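Local coordinates for protein VESB protease (Vibrio cholerae, PDB 4LK4) that probably cleaves peptide bonds as a secreted serine endopeptidase of the trypsin (S1) family, with an Ig-like domain following its protease domain, at residues A72-N77 against F151-Q156; P23-L28 against T136-G141; T279-T284 against I332-G337; Y90-Y95 against S235-W240; L129-P134 against L162-L167. The protein carries 1 engineered substitution. All coordinates share one frame; numbering follows the deposited sequence.

Contact 1: A72-N77 against F151-Q156; sequences AYDLNN and FTPILQ
Leu75 N gives a nearly straight bond to Pro153 O (2.7 Å, 171°) and Leu155 N reaches Tyr73 O at 3.0 Å along a more bent path, two backbone bonds lacing loop 72-77 to loop 151-156. Both flank the bridge between Asp74 and Ile154, whose CA atoms lie 4.6 Å apart. The bridge brings two acceptors together, Tyr73 O and Pro153 O at 3.2 Å; NE1 of Trp140 donates to Tyr73 O and, weakly, to Pro153 O, which would ease the repulsion between them. Asp74 also shapes its own loop: its OD1 takes the N-H of Asn76 from above the carboxylate plane, an Asx turn within the type I turn from Asp74 to Asn77. In the two-barrel trypsin fold this contact ties a loop of the first barrel to the chain entering strand 156-162 of the second. Among the apolar contacts, the Tyr73 side chain extends with CG anti to the backbone N (chi1 177°), which lays the ring obliquely against two neighbours: Tyr73 CD1 meets Leu155 CB at 3.8 Å and the phenol end rests on Ile154 CG2, while OH is hydrogen-bonded to Ala17 O. The Ile154 side chain slants past that of Asp74, CD1 4.0 Å from Asp74 CG. On the Phe151 side, Leu75 CD1 comes to the ring edge, 4.2 Å from Phe151 CE2, and Tyr36 touches Leu75 and Pro153.

Contact 2: P23-L28 against T136-G141; sequences PSIVAL and TVAGWG
The seam between the two beta barrels of the trypsin fold is closed here by Trp140, whose indole reaches from the end of strand 134-139 to Ile25 and Ala27 on strand 25-30. No hydrogen bond spans the two segments, and the join is apolar and buried. The outer corner of the six-membered ring does the touching: Ala27 CB sits 3.7 Å from Trp140 CH2 and equally near Trp140 CZ3, meeting the ring at a slant. Ile25 comes from the same strand, its CG1 4.2 Å from Trp140 CH2. With CG1 of Ile25 turned away from the backbone N (chi1 -165°), the side chain stretches across the seam until CD1 is 4.3 Å from Ala138 CB and 4.2 Å from Ala138 O. At the indole edge, near the ring plane, Val26 O lies 4.0 Å from Trp140 CZ3. Ile25 and Ala27 direct their CB atoms at the second barrel, whereas that of Val26 points away from it, as the alternation of a strand requires. Trp140 is also tethered through its backbone, N bonding to OD2 of Asp198. Strand 25-30 pairs with strand 39-46 on the first-barrel side, where Val26 packs on Phe45 and on Val68 of strand 66-70; strand 134-139 lies between strands 156-162 and 202-205, and Pro202 of the latter touches Ile25.

Contact 3: T279-T284 against I332-G337; sequences TYTGNT and IFSYAG
The rings of Tyr280 and Phe333 meet obliquely on one face of the sheet, centroids 5.8 Å apart and planes at 41°. Their strands, 278-283 and 324-335, are antiparallel neighbours in the Ig-like domain, and a classic beta bulge interrupts the register: Thr281 and Gly282 both face Ile332. Ile332 O lies at the edge of the Tyr280 ring, 3.7 Å from Tyr280 CD1. Thr279 C stands near the plane of the Phe333 ring at its edge, and Phe333 CD2 approaches Tyr280 CA to 3.6 Å. At the bulge the carbonyl oxygen of Ile332 receives two N-H groups, Thr281 N to Ile332 O at 3.0 Å and Gly282 N to Ile332 O at 3.2 Å, while Ile332 N returns a bond to Gly282 O at 2.8 Å. CG1 and CD1 of Ile332 lie along the Gly282 backbone. Beyond the non-hydrogen-bonded pair Tyr280-Phe333, Thr279 and Ser334 exchange N-H and C=O in both directions. The Tyr280 hydroxyl accepts from Asn283 ND2 and is bonded to Asp297. On the opposite face from the rings a short hydroxyl relay runs beside the bulge: Ser334 OG donates to Thr281 OG1 (2.7 Å), which in turn donates to Thr279 O (2.7 Å) from above the carbonyl plane.

Contact 4: Y90-Y95 against S235-W240; sequences YRHLSY and SYFRDW
His92 lies over one face of the Trp240 indole in an offset stack, its ring centroid 4.1 Å from that of the five-membered ring and the planes at 28°. The overlap is by the imidazole edge carbon, His92 CD2 standing 3.3 Å from Trp240 CD1. Trp240, its CG anti to the backbone N (chi1 -178°), extends the indole from the helix toward His92. Phe237 completes the aromatic cluster, its CE1 3.5 Å from His92 NE2 and its ring steeply inclined to the imidazole. Tyr90 O comes to the six-membered edge of the indole, 3.7 Å from Trp240 CH2. A water links the two sides, accepting from Leu93 N (2.9 Å) and Trp240 NE1 (3.0 Å). The imidazole is held by its own type I turn, where Ser94 N donates to His92 ND1 at 3.1 Å. Outward, Gln252 of strand 248-258 bonds to Arg91 O. The contact seats the C-terminal helix 238-243 of the trypsin fold against the first barrel. With ND1 accepting, a neutral His92 would carry its proton on NE2, and the ring would probably meet its neighbours uncharged.

Contact 5: L129-P134 against L162-L167; sequences LPALTP and LVSQSL
Leu162 uses both of its backbone polar groups on the turn opposite: its N donates to Thr133 O (3.1 Å, 168°), and its O receives the N-H of Leu132 at 2.7 Å. The turn, type II from Pro130 to Thr133, has its own closure. Pro130 O accepts twice, from Thr133 N at 3.2 Å and from Thr133 OG1 at 2.6 Å, the hydroxyl lying in the carbonyl plane on a lone pair. Leu132 has positive phi (78°), as the third residue of such a turn does. The Leu162 side chain, extended with CG anti to the backbone N (chi1 -170°), runs alongside the start of the turn, where CD2 meets Leu129 CB at 3.7 Å and Pro130 O at 3.7 Å. The helix 165-172 that follows is anchored by Gln165, bonded to Arg126, Ser177 and Asn184. The turn leads into strand 134-139 and bonds to the last residue of its antiparallel partner, strand 156-162, in the second barrel, with Phe185 of strand 184-189 against Leu162 and Cys186 bonded through its backbone to Val163.

Overall arrangement
Contacts 1, 2, 4 and 5 all lie in the trypsin-like domain, whereas contact 3 belongs to the Ig-like domain, its centre about 43 Å from that of contact 1. Contact 2 is wholly buried and purely apolar; contacts 3 and 5 are at the surface and rely mainly on backbone bonds, with a hydroxyl pair added in contact 3, while contacts 1 and 4 are intermediate. Contacts 1 and 2 touch, centres about 9 Å apart, and Trp140 serves both: its ring packs in the apolar contact 2 while its NE1 serves the carbonyls of contact 1. Contacts 2 and 4 reach the same first-barrel sheet, centres about 20 Å apart, and contact 5 joins contact 2 through strand 134-139. Aromatic rings meet in both contact 3 and contact 4.

Contact 1: A72-N77 against F151-Q156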
# COMPACT_ATOMS: atom_id res chain seq x y z
N ALA A 72 -14.99 -6.43 7.64
CA ALA A 72 -16.24 -6.28 6.87
C ALA A 72 -16.62 -7.65 6.34
O ALA A 72 -15.75 -8.48 6.12
CB ALA A 72 -16.02 -5.30 5.70
N TYR A 73 -17.91 -7.90 6.15
CA TYR A 73 -18.36 -9.13 5.52
C TYR A 73 -19.56 -8.89 4.61
O TYR A 73 -19.45 -9.03 3.40
CB TYR A 73 -18.67 -10.17 6.58
CG TYR A 73 -19.21 -11.42 5.98
CD1 TYR A 73 -18.35 -12.33 5.38
CD2 TYR A 73 -20.56 -11.69 5.97
CE1 TYR A 73 -18.83 -13.49 4.82
CE2 TYR A 73 -21.06 -12.83 5.37
CZ TYR A 73 -20.19 -13.73 4.82
OH TYR A 73 -20.63 -14.88 4.22
N ASP A 74 -20.71 -8.55 5.17
CA ASP A 74 -21.90 -8.11 4.39
C ASP A 74 -21.84 -6.59 4.37
O ASP A 74 -22.08 -5.93 5.40
CB ASP A 74 -23.17 -8.56 5.07
CG ASP A 74 -24.46 -8.04 4.38
OD1 ASP A 74 -24.34 -7.16 3.49
OD2 ASP A 74 -25.58 -8.52 4.79
N LEU A 75 -21.52 -6.02 3.22
CA LEU A 75 -21.30 -4.57 3.18
C LEU A 75 -22.55 -3.77 3.56
O LEU A 75 -22.42 -2.63 3.98
CB LEU A 75 -20.74 -4.11 1.83
CG LEU A 75 -19.36 -4.70 1.50
CD1 LEU A 75 -19.06 -4.59 0.04
CD2 LEU A 75 -18.27 -4.00 2.25
N ASN A 76 -23.73 -4.36 3.44
CA ASN A 76 -24.97 -3.71 3.84
C ASN A 76 -25.28 -3.76 5.35
O ASN A 76 -26.32 -3.26 5.79
CB ASN A 76 -26.15 -4.32 3.08
CG ASN A 76 -26.44 -3.61 1.79
OD1 ASN A 76 -26.06 -2.47 1.58
ND2 ASN A 76 -27.14 -4.29 0.91
N ASN A 77 -24.40 -4.39 6.12
CA ASN A 77 -24.63 -4.56 7.53
C ASN A 77 -23.60 -3.74 8.27
O ASN A 77 -22.50 -4.24 8.55
CB ASN A 77 -24.49 -6.04 7.88
CG ASN A 77 -24.81 -6.35 9.35
OD1 ASN A 77 -24.73 -5.48 10.23
ND2 ASN A 77 -25.17 -7.59 9.62
N PHE A 151 -22.04 -6.08 -8.58
CA PHE A 151 -21.46 -6.99 -7.58
C PHE A 151 -22.19 -7.14 -6.20
O PHE A 151 -22.91 -6.28 -5.71
CB PHE A 151 -19.97 -6.69 -7.34
CG PHE A 151 -19.73 -5.53 -6.36
CD1 PHE A 151 -19.74 -4.18 -6.82
CD2 PHE A 151 -19.54 -5.77 -4.99
CE1 PHE A 151 -19.55 -3.12 -5.93
CE2 PHE A 151 -19.35 -4.70 -4.10
CZ PHE A 151 -19.36 -3.37 -4.57
N THR A 152 -21.95 -8.26 -5.55
CA THR A 152 -22.65 -8.64 -4.34
C THR A 152 -22.08 -8.04 -3.07
O THR A 152 -20.89 -7.86 -2.97
CB THR A 152 -22.59 -10.17 -4.26
OG1 THR A 152 -23.69 -10.67 -5.00
CG2 THR A 152 -22.66 -10.72 -2.92
N PRO A 153 -22.93 -7.83 -2.05
CA PRO A 153 -22.41 -7.19 -0.86
C PRO A 153 -21.65 -8.12 0.07
O PRO A 153 -21.14 -7.68 1.09
CB PRO A 153 -23.67 -6.62 -0.19
CG PRO A 153 -24.77 -7.49 -0.66
CD PRO A 153 -24.37 -8.10 -1.96
N ILE A 154 -21.57 -9.39 -0.30
CA ILE A 154 -21.04 -10.45 0.56
C ILE A 154 -19.61 -10.81 0.13
O ILE A 154 -19.31 -11.03 -1.06
CB ILE A 154 -21.94 -11.71 0.46
CG1 ILE A 154 -23.40 -11.36 0.72
CG2 ILE A 154 -21.48 -12.85 1.38
CD1 ILE A 154 -23.79 -11.25 2.17
N LEU A 155 -18.73 -10.90 1.12
CA LEU A 155 -17.36 -11.29 0.88
C LEU A 155 -17.29 -12.67 0.23
O LEU A 155 -17.88 -13.62 0.70
CB LEU A 155 -16.59 -11.27 2.21
CG LEU A 155 -15.12 -11.68 2.18
CD1 LEU A 155 -14.30 -10.69 1.37
CD2 LEU A 155 -14.60 -11.80 3.60
N GLN A 156 -16.61 -12.74 -0.90
CA GLN A 156 -16.37 -13.99 -1.60
C GLN A 156 -14.93 -14.51 -1.40
O GLN A 156 -14.00 -13.75 -1.10
CB GLN A 156 -16.53 -13.81 -3.08
CG GLN A 156 -17.82 -13.16 -3.55
CD GLN A 156 -18.95 -14.11 -3.37
OE1 GLN A 156 -19.00 -15.18 -3.99
NE2 GLN A 156 -19.81 -13.79 -2.43

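Contact 2: P23-L28 against T136-G141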
# COMPACT_ATOMS: atom_id res chain seq x y z
N PRO A 23 -11.32 -12.53 9.60
CA PRO A 23 -11.53 -11.39 10.48
C PRO A 23 -10.62 -10.21 10.14
O PRO A 23 -10.95 -9.07 10.50
CB PRO A 23 -11.25 -11.95 11.88
CG PRO A 23 -10.32 -13.09 11.65
CD PRO A 23 -10.58 -13.62 10.27
N SER A 24 -9.54 -10.47 9.40
CA SER A 24 -8.59 -9.42 9.04
C SER A 24 -8.81 -8.80 7.66
O SER A 24 -8.02 -7.97 7.23
CB SER A 24 -7.15 -9.94 9.17
OG SER A 24 -6.80 -10.23 10.53
N ILE A 25 -9.85 -9.20 6.93
CA ILE A 25 -10.12 -8.61 5.62
C ILE A 25 -10.50 -7.14 5.77
O ILE A 25 -11.01 -6.72 6.81
CB ILE A 25 -11.29 -9.32 4.93
CG1 ILE A 25 -11.39 -8.99 3.45
CG2 ILE A 25 -12.61 -8.90 5.57
CD1 ILE A 25 -10.23 -9.49 2.63
N VAL A 26 -10.28 -6.36 4.73
CA VAL A 26 -10.67 -4.95 4.78
C VAL A 26 -11.34 -4.50 3.48
O VAL A 26 -10.84 -4.80 2.39
CB VAL A 26 -9.45 -4.07 5.02
CG1 VAL A 26 -9.86 -2.62 5.13
CG2 VAL A 26 -8.68 -4.55 6.24
N ALA A 27 -12.46 -3.79 3.62
CA ALA A 27 -13.08 -3.12 2.50
C ALA A 27 -12.69 -1.65 2.51
O ALA A 27 -12.77 -0.97 3.54
CB ALA A 27 -14.56 -3.25 2.56
N LEU A 28 -12.26 -1.17 1.37
CA LEU A 28 -11.95 0.24 1.20
C LEU A 28 -13.16 0.93 0.57
O LEU A 28 -13.65 0.51 -0.49
CB LEU A 28 -10.71 0.42 0.33
CG LEU A 28 -9.43 -0.20 0.90
CD1 LEU A 28 -8.29 0.15 -0.03
CD2 LEU A 28 -9.14 0.31 2.29
N THR A 136 -5.70 -19.06 -1.64
CA THR A 136 -7.05 -18.55 -1.56
C THR A 136 -7.08 -17.02 -1.57
O THR A 136 -6.42 -16.40 -0.76
CB THR A 136 -7.73 -19.06 -0.28
OG1 THR A 136 -7.59 -20.49 -0.18
CG2 THR A 136 -9.21 -18.70 -0.29
N VAL A 137 -7.91 -16.47 -2.46
CA VAL A 137 -8.13 -15.06 -2.66
C VAL A 137 -9.45 -14.67 -2.05
O VAL A 137 -10.40 -15.44 -2.09
CB VAL A 137 -8.31 -14.73 -4.15
CG1 VAL A 137 -8.28 -13.23 -4.35
CG2 VAL A 137 -7.20 -15.34 -4.97
N ALA A 138 -9.56 -13.47 -1.53
CA ALA A 138 -10.81 -13.05 -0.92
C ALA A 138 -11.13 -11.62 -1.30
O ALA A 138 -10.25 -10.78 -1.41
CB ALA A 138 -10.77 -13.21 0.59
N GLY A 139 -12.41 -11.35 -1.51
CA GLY A 139 -12.86 -10.01 -1.80
C GLY A 139 -14.26 -10.02 -2.37
O GLY A 139 -14.86 -11.10 -2.53
N TRP A 140 -14.74 -8.83 -2.72
CA TRP A 140 -16.10 -8.66 -3.20
C TRP A 140 -16.26 -8.82 -4.74
O TRP A 140 -17.36 -9.19 -5.26
CB TRP A 140 -16.68 -7.36 -2.66
CG TRP A 140 -16.98 -7.45 -1.16
CD1 TRP A 140 -18.19 -7.76 -0.57
CD2 TRP A 140 -16.07 -7.20 -0.09
NE1 TRP A 140 -18.06 -7.75 0.80
CE2 TRP A 140 -16.77 -7.40 1.12
CE3 TRP A 140 -14.71 -6.85 -0.03
CZ2 TRP A 140 -16.17 -7.25 2.37
CZ3 TRP A 140 -14.12 -6.70 1.24
CH2 TRP A 140 -14.84 -6.89 2.41
N GLY A 141 -15.17 -8.71 -5.47
CA GLY A 141 -15.27 -8.88 -6.94
C GLY A 141 -15.40 -10.28 -7.55
O GLY A 141 -15.56 -10.39 -8.78

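Contact 3: T279-T284 against I332-G337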
# COMPACT_ATOMS: atom_id res chain seq x y z
N THR A 279 14.77 11.40 17.22
CA THR A 279 15.74 12.50 17.08
C THR A 279 16.17 12.64 15.63
O THR A 279 16.70 11.71 15.05
CB THR A 279 17.00 12.30 17.95
OG1 THR A 279 16.63 12.13 19.32
CG2 THR A 279 17.95 13.50 17.83
N TYR A 280 15.94 13.82 15.07
CA TYR A 280 16.33 14.12 13.69
C TYR A 280 17.84 14.12 13.61
O TYR A 280 18.49 14.89 14.28
CB TYR A 280 15.77 15.49 13.31
CG TYR A 280 16.00 15.96 11.90
CD1 TYR A 280 15.97 15.10 10.81
CD2 TYR A 280 16.16 17.30 11.65
CE1 TYR A 280 16.15 15.57 9.52
CE2 TYR A 280 16.32 17.79 10.37
CZ TYR A 280 16.32 16.93 9.30
OH TYR A 280 16.50 17.48 8.04
N THR A 281 18.38 13.24 12.77
CA THR A 281 19.82 12.94 12.73
C THR A 281 20.42 13.03 11.34
O THR A 281 21.64 13.07 11.19
CB THR A 281 20.06 11.50 13.21
OG1 THR A 281 19.21 11.20 14.32
CG2 THR A 281 21.47 11.31 13.64
N GLY A 282 19.59 13.01 10.30
CA GLY A 282 20.09 13.14 8.93
C GLY A 282 19.03 13.42 7.87
O GLY A 282 17.83 13.34 8.12
N ASN A 283 19.51 13.78 6.68
CA ASN A 283 18.66 13.88 5.52
C ASN A 283 19.49 13.72 4.27
O ASN A 283 20.68 13.60 4.36
CB ASN A 283 17.94 15.20 5.52
CG ASN A 283 18.89 16.35 5.56
OD1 ASN A 283 19.65 16.58 4.62
ND2 ASN A 283 18.86 17.09 6.65
N THR A 284 18.84 13.67 3.11
CA THR A 284 19.52 13.47 1.83
C THR A 284 19.44 14.70 0.94
O THR A 284 19.62 14.61 -0.27
CB THR A 284 18.92 12.27 1.08
OG1 THR A 284 17.48 12.37 1.07
CG2 THR A 284 19.32 10.97 1.76
N ILE A 332 15.97 11.21 8.21
CA ILE A 332 16.39 10.09 9.02
C ILE A 332 16.36 10.45 10.50
O ILE A 332 16.84 11.52 10.91
CB ILE A 332 17.84 9.73 8.70
CG1 ILE A 332 18.07 9.68 7.19
CG2 ILE A 332 18.19 8.39 9.32
CD1 ILE A 332 19.54 9.65 6.82
N PHE A 333 15.83 9.53 11.31
CA PHE A 333 15.70 9.73 12.74
C PHE A 333 16.26 8.56 13.47
O PHE A 333 16.12 7.44 13.01
CB PHE A 333 14.25 9.86 13.16
CG PHE A 333 13.50 10.91 12.42
CD1 PHE A 333 12.92 10.64 11.20
CD2 PHE A 333 13.36 12.18 12.97
CE1 PHE A 333 12.21 11.61 10.52
CE2 PHE A 333 12.65 13.16 12.29
CZ PHE A 333 12.07 12.87 11.06
N SER A 334 16.91 8.84 14.60
CA SER A 334 17.42 7.82 15.49
C SER A 334 16.38 7.64 16.57
O SER A 334 15.71 8.60 16.94
CB SER A 334 18.70 8.30 16.16
OG SER A 334 19.60 8.73 15.20
N TYR A 335 16.28 6.43 17.09
CA TYR A 335 15.45 6.21 18.26
C TYR A 335 15.97 4.98 19.00
O TYR A 335 16.77 4.24 18.45
CB TYR A 335 13.97 6.06 17.86
CG TYR A 335 13.57 4.74 17.23
CD1 TYR A 335 14.16 4.30 16.03
CD2 TYR A 335 12.58 3.94 17.81
CE1 TYR A 335 13.78 3.09 15.45
CE2 TYR A 335 12.21 2.73 17.23
CZ TYR A 335 12.80 2.32 16.05
OH TYR A 335 12.43 1.13 15.46
N ALA A 336 15.54 4.79 20.25
CA ALA A 336 15.92 3.60 21.01
C ALA A 336 16.01 2.35 20.13
O ALA A 336 17.03 1.66 20.10
CB ALA A 336 14.93 3.36 22.14
N GLY A 337 14.94 2.10 19.38
CA GLY A 337 14.84 0.90 18.55
C GLY A 337 15.82 0.76 17.39
O GLY A 337 16.00 -0.34 16.88

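Contact 4: Y90-Y95 against S235-W240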
# COMPACT_ATOMS: atom_id res chain seq x y z
N TYR A 90 0.65 5.68 1.95
CA TYR A 90 2.01 5.53 1.45
C TYR A 90 1.97 4.58 0.28
O TYR A 90 1.53 3.45 0.43
CB TYR A 90 2.96 5.02 2.55
CG TYR A 90 2.84 5.86 3.79
CD1 TYR A 90 1.91 5.57 4.76
CD2 TYR A 90 3.60 6.97 3.95
CE1 TYR A 90 1.77 6.37 5.88
CE2 TYR A 90 3.50 7.76 5.07
CZ TYR A 90 2.56 7.47 6.03
OH TYR A 90 2.46 8.31 7.14
N ARG A 91 2.38 5.03 -0.90
CA ARG A 91 2.50 4.14 -2.04
C ARG A 91 3.95 3.87 -2.34
O ARG A 91 4.80 4.69 -2.02
CB ARG A 91 1.87 4.78 -3.25
CG ARG A 91 0.40 5.13 -3.08
CD ARG A 91 0.02 6.15 -4.14
NE ARG A 91 -0.74 5.53 -5.20
CZ ARG A 91 -0.77 5.92 -6.47
NH1 ARG A 91 -0.04 6.94 -6.92
NH2 ARG A 91 -1.56 5.25 -7.32
N HIS A 92 4.25 2.76 -2.98
CA HIS A 92 5.63 2.51 -3.33
C HIS A 92 6.11 3.60 -4.26
O HIS A 92 5.43 3.95 -5.21
CB HIS A 92 5.81 1.16 -3.99
CG HIS A 92 7.19 0.61 -3.82
ND1 HIS A 92 8.24 1.03 -4.59
CD2 HIS A 92 7.70 -0.28 -2.94
CE1 HIS A 92 9.34 0.41 -4.22
NE2 HIS A 92 9.04 -0.39 -3.22
N LEU A 93 7.27 4.18 -4.00
CA LEU A 93 7.75 5.30 -4.79
C LEU A 93 8.26 4.87 -6.17
O LEU A 93 8.43 5.72 -7.06
CB LEU A 93 8.80 6.08 -4.01
CG LEU A 93 8.23 6.85 -2.81
CD1 LEU A 93 9.36 7.61 -2.12
CD2 LEU A 93 7.15 7.84 -3.23
N SER A 94 8.46 3.56 -6.36
CA SER A 94 8.73 2.95 -7.67
C SER A 94 7.47 2.35 -8.33
O SER A 94 7.54 1.72 -9.38
CB SER A 94 9.85 1.89 -7.55
OG SER A 94 11.06 2.51 -7.09
N TYR A 95 6.30 2.56 -7.73
CA TYR A 95 5.04 2.19 -8.38
C TYR A 95 4.99 2.88 -9.72
O TYR A 95 5.27 4.08 -9.82
CB TYR A 95 3.84 2.61 -7.55
CG TYR A 95 2.53 2.58 -8.29
CD1 TYR A 95 2.01 1.39 -8.80
CD2 TYR A 95 1.80 3.74 -8.47
CE1 TYR A 95 0.79 1.37 -9.46
CE2 TYR A 95 0.61 3.74 -9.14
CZ TYR A 95 0.10 2.55 -9.63
OH TYR A 95 -1.08 2.61 -10.31
N SER A 235 6.15 -11.30 0.13
CA SER A 235 7.48 -11.70 0.64
C SER A 235 8.56 -10.72 0.23
O SER A 235 9.39 -10.32 1.03
CB SER A 235 7.88 -13.06 0.15
OG SER A 235 7.12 -14.03 0.82
N TYR A 236 8.50 -10.30 -1.03
CA TYR A 236 9.51 -9.46 -1.61
C TYR A 236 9.44 -8.07 -0.99
O TYR A 236 10.38 -7.29 -1.13
CB TYR A 236 9.27 -9.42 -3.13
CG TYR A 236 10.17 -8.52 -3.95
CD1 TYR A 236 11.42 -8.96 -4.39
CD2 TYR A 236 9.77 -7.26 -4.31
CE1 TYR A 236 12.25 -8.14 -5.15
CE2 TYR A 236 10.59 -6.44 -5.07
CZ TYR A 236 11.83 -6.89 -5.48
OH TYR A 236 12.63 -6.08 -6.23
N PHE A 237 8.32 -7.74 -0.34
CA PHE A 237 8.06 -6.38 0.14
C PHE A 237 8.03 -6.19 1.66
O PHE A 237 7.68 -5.11 2.14
CB PHE A 237 6.77 -5.82 -0.52
CG PHE A 237 6.98 -5.27 -1.93
CD1 PHE A 237 7.92 -4.28 -2.16
CD2 PHE A 237 6.26 -5.77 -3.00
CE1 PHE A 237 8.11 -3.79 -3.45
CE2 PHE A 237 6.46 -5.31 -4.27
CZ PHE A 237 7.39 -4.31 -4.51
N ARG A 238 8.47 -7.19 2.43
CA ARG A 238 8.40 -7.12 3.88
C ARG A 238 9.11 -5.90 4.47
O ARG A 238 8.55 -5.24 5.36
CB ARG A 238 8.94 -8.41 4.48
CG ARG A 238 8.11 -9.64 4.13
CD ARG A 238 6.68 -9.47 4.58
NE ARG A 238 6.64 -9.04 5.96
CZ ARG A 238 6.66 -9.85 7.02
NH1 ARG A 238 6.68 -11.16 6.86
NH2 ARG A 238 6.65 -9.35 8.24
N ASP A 239 10.31 -5.59 3.98
CA ASP A 239 11.03 -4.42 4.46
C ASP A 239 10.32 -3.14 4.10
O ASP A 239 10.30 -2.19 4.91
CB ASP A 239 12.46 -4.36 3.91
CG ASP A 239 13.35 -5.46 4.46
OD1 ASP A 239 12.95 -6.16 5.41
OD2 ASP A 239 14.44 -5.63 3.92
N TRP A 240 9.77 -3.07 2.90
CA TRP A 240 9.09 -1.84 2.50
C TRP A 240 7.88 -1.62 3.42
O TRP A 240 7.61 -0.50 3.87
CB TRP A 240 8.71 -1.86 1.02
CG TRP A 240 8.05 -0.61 0.61
CD1 TRP A 240 8.66 0.51 0.12
CD2 TRP A 240 6.65 -0.31 0.67
NE1 TRP A 240 7.73 1.49 -0.13
CE2 TRP A 240 6.49 1.01 0.21
CE3 TRP A 240 5.52 -1.03 1.10
CZ2 TRP A 240 5.24 1.62 0.15
CZ3 TRP A 240 4.30 -0.41 1.05
CH2 TRP A 240 4.17 0.91 0.57
O HOH W 1 9.15 3.42 -1.93

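Contact 5: L129-P134 against L162-L167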
# COMPACT_ATOMS: atom_id res chain seq x y z
N LEU A 129 7.85 -21.90 -2.43
CA LEU A 129 6.60 -22.53 -2.80
C LEU A 129 6.71 -23.13 -4.18
O LEU A 129 7.06 -22.44 -5.12
CB LEU A 129 5.48 -21.49 -2.77
CG LEU A 129 5.12 -20.90 -1.41
CD1 LEU A 129 3.90 -20.00 -1.55
CD2 LEU A 129 4.88 -21.96 -0.35
N PRO A 130 6.39 -24.43 -4.32
CA PRO A 130 6.34 -24.97 -5.67
C PRO A 130 5.10 -24.49 -6.40
O PRO A 130 4.12 -24.09 -5.77
CB PRO A 130 6.25 -26.47 -5.43
CG PRO A 130 5.50 -26.57 -4.15
CD PRO A 130 6.05 -25.46 -3.31
N ALA A 131 5.16 -24.55 -7.73
CA ALA A 131 4.02 -24.27 -8.58
C ALA A 131 2.91 -25.22 -8.17
O ALA A 131 3.16 -26.33 -7.74
CB ALA A 131 4.38 -24.48 -10.06
N LEU A 132 1.68 -24.73 -8.28
CA LEU A 132 0.47 -25.43 -7.85
C LEU A 132 0.21 -25.40 -6.36
O LEU A 132 -0.74 -26.00 -5.93
CB LEU A 132 0.44 -26.86 -8.35
CG LEU A 132 0.41 -27.09 -9.87
CD1 LEU A 132 0.02 -28.54 -10.10
CD2 LEU A 132 -0.59 -26.24 -10.62
N THR A 133 1.04 -24.74 -5.58
CA THR A 133 0.71 -24.47 -4.19
C THR A 133 -0.70 -23.86 -4.15
O THR A 133 -0.98 -22.89 -4.82
CB THR A 133 1.72 -23.51 -3.57
OG1 THR A 133 3.00 -24.16 -3.47
CG2 THR A 133 1.24 -23.02 -2.20
N PRO A 134 -1.63 -24.49 -3.41
CA PRO A 134 -2.98 -23.95 -3.35
C PRO A 134 -3.02 -22.61 -2.61
O PRO A 134 -2.45 -22.50 -1.53
CB PRO A 134 -3.74 -25.03 -2.56
CG PRO A 134 -2.93 -26.28 -2.74
CD PRO A 134 -1.53 -25.80 -2.73
N LEU A 162 -0.79 -21.51 -7.64
CA LEU A 162 0.44 -20.79 -8.01
C LEU A 162 0.95 -21.28 -9.36
O LEU A 162 0.95 -22.46 -9.60
CB LEU A 162 1.51 -20.97 -6.94
CG LEU A 162 2.79 -20.12 -7.00
CD1 LEU A 162 2.54 -18.62 -7.09
CD2 LEU A 162 3.65 -20.45 -5.79
N VAL A 163 1.32 -20.35 -10.23
CA VAL A 163 1.86 -20.59 -11.57
C VAL A 163 3.39 -20.43 -11.59
O VAL A 163 3.93 -19.67 -10.80
CB VAL A 163 1.26 -19.55 -12.54
CG1 VAL A 163 1.82 -19.67 -13.96
CG2 VAL A 163 -0.26 -19.64 -12.56
N SER A 164 4.08 -21.15 -12.49
CA SER A 164 5.56 -21.01 -12.67
C SER A 164 5.90 -19.58 -13.00
O SER A 164 5.30 -19.00 -13.89
CB SER A 164 6.11 -21.88 -13.82
OG SER A 164 5.80 -23.29 -13.65
N GLN A 165 6.86 -19.00 -12.31
CA GLN A 165 7.22 -17.66 -12.62
C GLN A 165 7.67 -17.49 -14.08
O GLN A 165 7.27 -16.54 -14.74
CB GLN A 165 8.27 -17.10 -11.65
CG GLN A 165 8.36 -15.56 -11.70
CD GLN A 165 7.21 -14.84 -11.02
OE1 GLN A 165 6.51 -15.40 -10.20
NE2 GLN A 165 7.04 -13.57 -11.33
N SER A 166 8.43 -18.42 -14.65
CA SER A 166 8.85 -18.20 -16.06
C SER A 166 7.60 -18.14 -16.97
O SER A 166 7.57 -17.40 -17.96
CB SER A 166 9.85 -19.26 -16.54
OG SER A 166 9.24 -20.54 -16.55
N LEU A 167 6.57 -18.89 -16.60
CA LEU A 167 5.32 -18.92 -17.36
C LEU A 167 4.46 -17.67 -17.20
O LEU A 167 3.88 -17.16 -18.16
CB LEU A 167 4.51 -20.11 -16.94
CG LEU A 167 3.71 -20.71 -18.06
CD1 LEU A 167 4.56 -20.92 -19.32
CD2 LEU A 167 3.13 -22.03 -17.53